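Kojibiose phosphorylase (Gut metagenome, PDB 6W0P) is a phosphorylase of glycoside hydrolase family 65, with an N-terminal beta-sandwich domain joined to a helical catalytic domain. Local coordinates at residues Leu35-Glu48 and Ile141-Gln155. Numbering follows the deposited sequence.
Sequences LGNEYSGTRAFFDE and ISRLLDMSDCENAYQ
Arg143 extends from strand 141-145 and puts its guanidinium into the bend of the chain at Arg43-Asp47. Arg143 NH1 makes a salt bridge to Asp47 OD1 at 2.6 Å; the oxygen lies in the guanidinium plane, but NH1 meets it from above the carboxylate, the two planes standing 82° apart. The same OD1 takes a weak bond from Gln155 NE2, whose amide oxygen OE1 accepts from Arg249 NE, while the other carboxylate oxygen of Asp47, OD2, pairs with Arg126. Arg143 NH1 and NH2 also give two weak hydrogen bonds to Phe45 O, each at 3.2 Å, and Arg143 NH2 gives a further bond, 2.8 Å, to water 1, which is held in turn by Thr42 OG1. One face of the Phe45 ring receives Arg143 NH2 over its centre, a cation-pi contact with Arg143 CZ 4.9 Å from the centroid.

All this lies in the beta-sandwich N-terminal domain of the family, where the hairpin of strands 35-36 and 40-42 packs on the large antiparallel sheet containing 141-145 and 152-155. Leu35 and Leu145 fill the middle, CB of the first 3.6 Å from CD1 of the second.

At the hairpin's turn, Asn37 uses both ends of its amide. Asn37 ND2 gives its hydrogens to Asp146 O and Cys150 O, both at 2.9 Å, the latter on a lone pair. Its chi1 of 64° sets CG between backbone N and carbonyl carbon. OD1 accepts from Ser40 N, an Asx motif, and from Ser40 OG. Tyr39 lies against Cys150, CB to CB, and its hydroxyl bonds to Asn253 O.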
loop_
_atom_site.group_PDB
_atom_site.type_symbol
_atom_site.label_atom_id
_atom_site.label_comp_id
_atom_site.label_asym_id
_atom_site.label_seq_id
_atom_site.Cartn_x
_atom_site.Cartn_y
_atom_site.Cartn_z
ATOM N N LEU A 35 -6.380 31.496 16.668
ATOM C CA LEU A 35 -7.787 31.941 16.825
ATOM C C LEU A 35 -8.656 31.139 15.855
ATOM O O LEU A 35 -8.143 30.667 14.811
ATOM C CB LEU A 35 -7.889 33.443 16.530
ATOM C CG LEU A 35 -7.080 34.364 17.440
ATOM C CD1 LEU A 35 -7.299 35.820 17.047
ATOM C CD2 LEU A 35 -7.456 34.144 18.882
ATOM N N GLY A 36 -9.923 30.967 16.207
ATOM C CA GLY A 36 -10.899 30.278 15.355
ATOM C C GLY A 36 -12.298 30.669 15.745
ATOM O O GLY A 36 -12.516 30.966 16.934
ATOM N N ASN A 37 -13.200 30.716 14.779
ATOM C CA ASN A 37 -14.618 31.063 15.031
ATOM C C ASN A 37 -15.496 30.085 14.246
ATOM O O ASN A 37 -16.607 30.487 13.925
ATOM C CB ASN A 37 -14.877 32.545 14.746
ATOM C CG ASN A 37 -14.676 32.955 13.295
ATOM O OD1 ASN A 37 -14.332 32.137 12.444
ATOM N ND2 ASN A 37 -14.896 34.231 12.999
ATOM N N GLU A 38 -15.009 28.844 14.051
ATOM C CA GLU A 38 -15.632 27.711 13.302
ATOM C C GLU A 38 -15.652 27.994 11.796
ATOM O O GLU A 38 -15.208 27.135 11.011
ATOM C CB GLU A 38 -17.076 27.431 13.722
ATOM C CG GLU A 38 -17.643 26.196 13.040
ATOM C CD GLU A 38 -19.158 26.096 13.024
ATOM O OE1 GLU A 38 -19.753 26.176 14.121
ATOM O OE2 GLU A 38 -19.733 25.908 11.915
ATOM N N TYR A 39 -16.169 29.158 11.402
ATOM C CA TYR A 39 -16.199 29.601 9.989
ATOM C C TYR A 39 -14.780 29.681 9.450
ATOM O O TYR A 39 -14.536 29.331 8.298
ATOM C CB TYR A 39 -16.872 30.966 9.894
ATOM C CG TYR A 39 -16.889 31.601 8.529
ATOM C CD1 TYR A 39 -17.826 31.228 7.568
ATOM C CD2 TYR A 39 -16.029 32.644 8.238
ATOM C CE1 TYR A 39 -17.875 31.852 6.331
ATOM C CE2 TYR A 39 -16.060 33.274 7.002
ATOM C CZ TYR A 39 -17.003 32.896 6.056
ATOM O OH TYR A 39 -17.040 33.553 4.870
ATOM N N SER A 40 -13.880 30.189 10.282
ATOM C CA SER A 40 -12.497 30.537 9.890
ATOM C C SER A 40 -11.547 30.277 11.064
ATOM O O SER A 40 -11.992 30.281 12.225
ATOM C CB SER A 40 -12.435 31.968 9.412
ATOM O OG SER A 40 -12.685 32.874 10.485
ATOM N N GLY A 41 -10.276 30.067 10.748
ATOM C CA GLY A 41 -9.203 30.024 11.742
ATOM C C GLY A 41 -7.923 30.612 11.208
ATOM O O GLY A 41 -7.665 30.482 9.982
ATOM N N THR A 42 -7.110 31.173 12.105
ATOM C CA THR A 42 -5.753 31.631 11.756
ATOM C C THR A 42 -4.779 31.110 12.795
ATOM O O THR A 42 -5.061 31.261 13.990
ATOM C CB THR A 42 -5.681 33.161 11.633
ATOM O OG1 THR A 42 -6.076 33.714 12.889
ATOM C CG2 THR A 42 -6.581 33.670 10.535
ATOM N N ARG A 43 -3.658 30.581 12.324
ATOM C CA ARG A 43 -2.464 30.328 13.156
ATOM C C ARG A 43 -1.955 31.676 13.655
ATOM O O ARG A 43 -2.220 32.701 12.998
ATOM C CB ARG A 43 -1.395 29.589 12.338
ATOM C CG ARG A 43 -1.681 28.104 12.143
ATOM C CD ARG A 43 -0.684 27.455 11.202
ATOM N NE ARG A 43 0.642 27.396 11.801
ATOM C CZ ARG A 43 1.058 26.453 12.630
ATOM N NH1 ARG A 43 0.266 25.462 13.001
ATOM N NH2 ARG A 43 2.282 26.488 13.091
ATOM N N ALA A 44 -1.177 31.656 14.733
ATOM C CA ALA A 44 -0.629 32.860 15.389
ATOM C C ALA A 44 0.689 33.236 14.709
ATOM O O ALA A 44 1.656 33.616 15.421
ATOM C CB ALA A 44 -0.451 32.629 16.856
ATOM N N PHE A 45 0.719 33.143 13.378
ATOM C CA PHE A 45 1.884 33.553 12.577
ATOM C C PHE A 45 2.010 35.063 12.768
ATOM O O PHE A 45 0.989 35.729 12.924
ATOM C CB PHE A 45 1.734 33.129 11.117
ATOM C CG PHE A 45 0.562 33.757 10.408
ATOM C CD1 PHE A 45 0.672 35.016 9.844
ATOM C CD2 PHE A 45 -0.646 33.094 10.326
ATOM C CE1 PHE A 45 -0.412 35.600 9.201
ATOM C CE2 PHE A 45 -1.735 33.682 9.705
ATOM C CZ PHE A 45 -1.616 34.930 9.137
ATOM N N PHE A 46 3.247 35.536 12.839
ATOM C CA PHE A 46 3.626 36.967 12.846
ATOM C C PHE A 46 2.987 37.676 11.656
ATOM O O PHE A 46 3.000 37.141 10.538
ATOM C CB PHE A 46 5.152 37.119 12.825
ATOM C CG PHE A 46 5.831 36.716 14.109
ATOM C CD1 PHE A 46 5.100 36.282 15.210
ATOM C CD2 PHE A 46 7.205 36.816 14.235
ATOM C CE1 PHE A 46 5.729 35.947 16.403
ATOM C CE2 PHE A 46 7.831 36.468 15.423
ATOM C CZ PHE A 46 7.094 36.046 16.507
ATOM N N ASP A 47 2.459 38.870 11.912
ATOM C CA ASP A 47 1.808 39.732 10.893
ATOM C C ASP A 47 2.893 40.204 9.926
ATOM O O ASP A 47 2.751 39.949 8.736
ATOM C CB ASP A 47 1.095 40.895 11.572
ATOM C CG ASP A 47 0.313 40.423 12.781
ATOM O OD1 ASP A 47 -0.890 40.180 12.619
ATOM O OD2 ASP A 47 0.931 40.272 13.869
ATOM N N GLU A 48 3.946 40.816 10.452
ATOM C CA GLU A 48 5.075 41.380 9.667
ATOM C C GLU A 48 5.841 40.233 9.014
ATOM O O GLU A 48 5.618 39.086 9.417
ATOM C CB GLU A 48 6.003 42.222 10.551
ATOM C CG GLU A 48 6.842 41.419 11.545
ATOM C CD GLU A 48 6.145 40.966 12.823
ATOM O OE1 GLU A 48 4.940 41.218 12.951
ATOM O OE2 GLU A 48 6.805 40.353 13.681
ATOM N N ILE A 141 0.598 44.715 18.289
ATOM C CA ILE A 141 -0.274 44.154 17.218
ATOM C C ILE A 141 -1.337 43.285 17.883
ATOM O O ILE A 141 -0.993 42.279 18.519
ATOM C CB ILE A 141 0.547 43.406 16.160
ATOM C CG1 ILE A 141 1.603 44.331 15.561
ATOM C CG2 ILE A 141 -0.352 42.796 15.100
ATOM C CD1 ILE A 141 2.533 43.661 14.598
ATOM N N SER A 142 -2.591 43.701 17.739
ATOM C CA SER A 142 -3.764 43.087 18.398
ATOM C C SER A 142 -4.662 42.496 17.310
ATOM O O SER A 142 -4.776 43.132 16.245
ATOM C CB SER A 142 -4.458 44.109 19.264
ATOM O OG SER A 142 -3.534 44.680 20.188
ATOM N N ARG A 143 -5.216 41.299 17.528
ATOM C CA ARG A 143 -6.231 40.756 16.596
ATOM C C ARG A 143 -7.298 39.892 17.284
ATOM O O ARG A 143 -7.088 39.336 18.400
ATOM C CB ARG A 143 -5.572 40.065 15.398
ATOM C CG ARG A 143 -4.504 39.032 15.705
ATOM C CD ARG A 143 -3.651 38.786 14.472
ATOM N NE ARG A 143 -3.314 37.374 14.342
ATOM C CZ ARG A 143 -2.319 36.869 13.609
ATOM N NH1 ARG A 143 -1.520 37.663 12.926
ATOM N NH2 ARG A 143 -2.116 35.558 13.589
ATOM N N LEU A 144 -8.419 39.825 16.575
ATOM C CA LEU A 144 -9.704 39.192 16.936
ATOM C C LEU A 144 -10.274 38.518 15.685
ATOM O O LEU A 144 -10.194 39.109 14.596
ATOM C CB LEU A 144 -10.700 40.270 17.373
ATOM C CG LEU A 144 -10.452 41.018 18.674
ATOM C CD1 LEU A 144 -11.410 42.200 18.755
ATOM C CD2 LEU A 144 -10.650 40.132 19.891
ATOM N N LEU A 145 -10.888 37.356 15.852
ATOM C CA LEU A 145 -11.918 36.845 14.929
ATOM C C LEU A 145 -13.268 37.055 15.622
ATOM O O LEU A 145 -13.381 36.712 16.809
ATOM C CB LEU A 145 -11.624 35.379 14.592
ATOM C CG LEU A 145 -10.235 35.089 14.024
ATOM C CD1 LEU A 145 -10.103 33.625 13.637
ATOM C CD2 LEU A 145 -9.924 35.958 12.816
ATOM N N ASP A 146 -14.223 37.680 14.938
ATOM C CA ASP A 146 -15.578 37.973 15.485
ATOM C C ASP A 146 -16.291 36.639 15.713
ATOM O O ASP A 146 -16.422 35.893 14.748
ATOM C CB ASP A 146 -16.375 38.867 14.535
ATOM C CG ASP A 146 -17.581 39.543 15.161
ATOM O OD1 ASP A 146 -18.345 38.870 15.902
ATOM O OD2 ASP A 146 -17.771 40.746 14.877
ATOM N N MET A 147 -16.701 36.333 16.938
ATOM C CA MET A 147 -17.258 34.988 17.266
ATOM C C MET A 147 -18.734 34.892 16.879
ATOM O O MET A 147 -19.171 33.752 16.721
ATOM C CB MET A 147 -17.116 34.649 18.749
ATOM C CG MET A 147 -15.683 34.629 19.190
ATOM S SD MET A 147 -14.644 33.456 18.293
ATOM C CE MET A 147 -15.304 31.915 18.914
ATOM N N SER A 148 -19.448 36.014 16.704
ATOM C CA SER A 148 -20.887 36.063 16.301
ATOM C C SER A 148 -21.023 36.286 14.783
ATOM O O SER A 148 -21.631 35.434 14.113
ATOM C CB SER A 148 -21.639 37.117 17.076
ATOM O OG SER A 148 -21.055 37.289 18.364
ATOM N N ASP A 149 -20.509 37.401 14.258
ATOM C CA ASP A 149 -20.522 37.715 12.800
ATOM C C ASP A 149 -19.210 37.213 12.210
ATOM O O ASP A 149 -18.291 38.029 12.059
ATOM C CB ASP A 149 -20.743 39.210 12.545
ATOM C CG ASP A 149 -22.058 39.719 13.110
ATOM O OD1 ASP A 149 -23.095 39.280 12.595
ATOM O OD2 ASP A 149 -22.030 40.525 14.081
ATOM N N CYS A 150 -19.125 35.913 11.918
ATOM C CA CYS A 150 -17.846 35.151 11.843
ATOM C C CYS A 150 -17.100 35.431 10.534
ATOM O O CYS A 150 -15.914 35.053 10.439
ATOM C CB CYS A 150 -18.090 33.662 12.032
ATOM S SG CYS A 150 -18.980 33.298 13.568
ATOM N N GLU A 151 -17.751 36.130 9.599
ATOM C CA GLU A 151 -17.160 36.622 8.330
ATOM C C GLU A 151 -16.111 37.698 8.620
ATOM O O GLU A 151 -15.265 37.919 7.735
ATOM C CB GLU A 151 -18.247 37.181 7.416
ATOM C CG GLU A 151 -19.389 36.208 7.163
ATOM C CD GLU A 151 -20.580 36.344 8.105
ATOM O OE1 GLU A 151 -20.488 37.064 9.163
ATOM O OE2 GLU A 151 -21.604 35.712 7.797
ATOM N N ASN A 152 -16.164 38.349 9.790
ATOM C CA ASN A 152 -15.276 39.487 10.130
ATOM C C ASN A 152 -14.078 39.068 10.981
ATOM O O ASN A 152 -14.231 38.213 11.876
ATOM C CB ASN A 152 -16.001 40.581 10.894
ATOM C CG ASN A 152 -17.244 41.055 10.180
ATOM O OD1 ASN A 152 -17.339 40.904 8.965
ATOM N ND2 ASN A 152 -18.170 41.632 10.930
ATOM N N ALA A 153 -12.960 39.768 10.750
ATOM C CA ALA A 153 -11.691 39.733 11.517
ATOM C C ALA A 153 -11.220 41.171 11.720
ATOM O O ALA A 153 -11.448 42.012 10.831
ATOM C CB ALA A 153 -10.641 38.931 10.780
ATOM N N TYR A 154 -10.552 41.445 12.825
ATOM C CA TYR A 154 -10.095 42.804 13.178
ATOM C C TYR A 154 -8.625 42.752 13.578
ATOM O O TYR A 154 -8.171 41.773 14.240
ATOM C CB TYR A 154 -10.958 43.350 14.311
ATOM C CG TYR A 154 -12.430 43.129 14.073
ATOM C CD1 TYR A 154 -13.062 43.696 12.981
ATOM C CD2 TYR A 154 -13.188 42.345 14.932
ATOM C CE1 TYR A 154 -14.408 43.489 12.749
ATOM C CE2 TYR A 154 -14.538 42.134 14.714
ATOM C CZ TYR A 154 -15.160 42.729 13.635
ATOM O OH TYR A 154 -16.486 42.496 13.408
ATOM N N GLN A 155 -7.909 43.816 13.240
ATOM C CA GLN A 155 -6.478 43.961 13.570
ATOM C C GLN A 155 -6.251 45.407 13.968
ATOM O O GLN A 155 -6.792 46.286 13.299
ATOM C CB GLN A 155 -5.602 43.591 12.377
ATOM C CG GLN A 155 -4.115 43.604 12.680
ATOM C CD GLN A 155 -3.336 43.287 11.430
ATOM O OE1 GLN A 155 -3.572 43.872 10.373
ATOM N NE2 GLN A 155 -2.423 42.331 11.541
HETATM O O HOH W 1 -4.371 34.331 14.674
#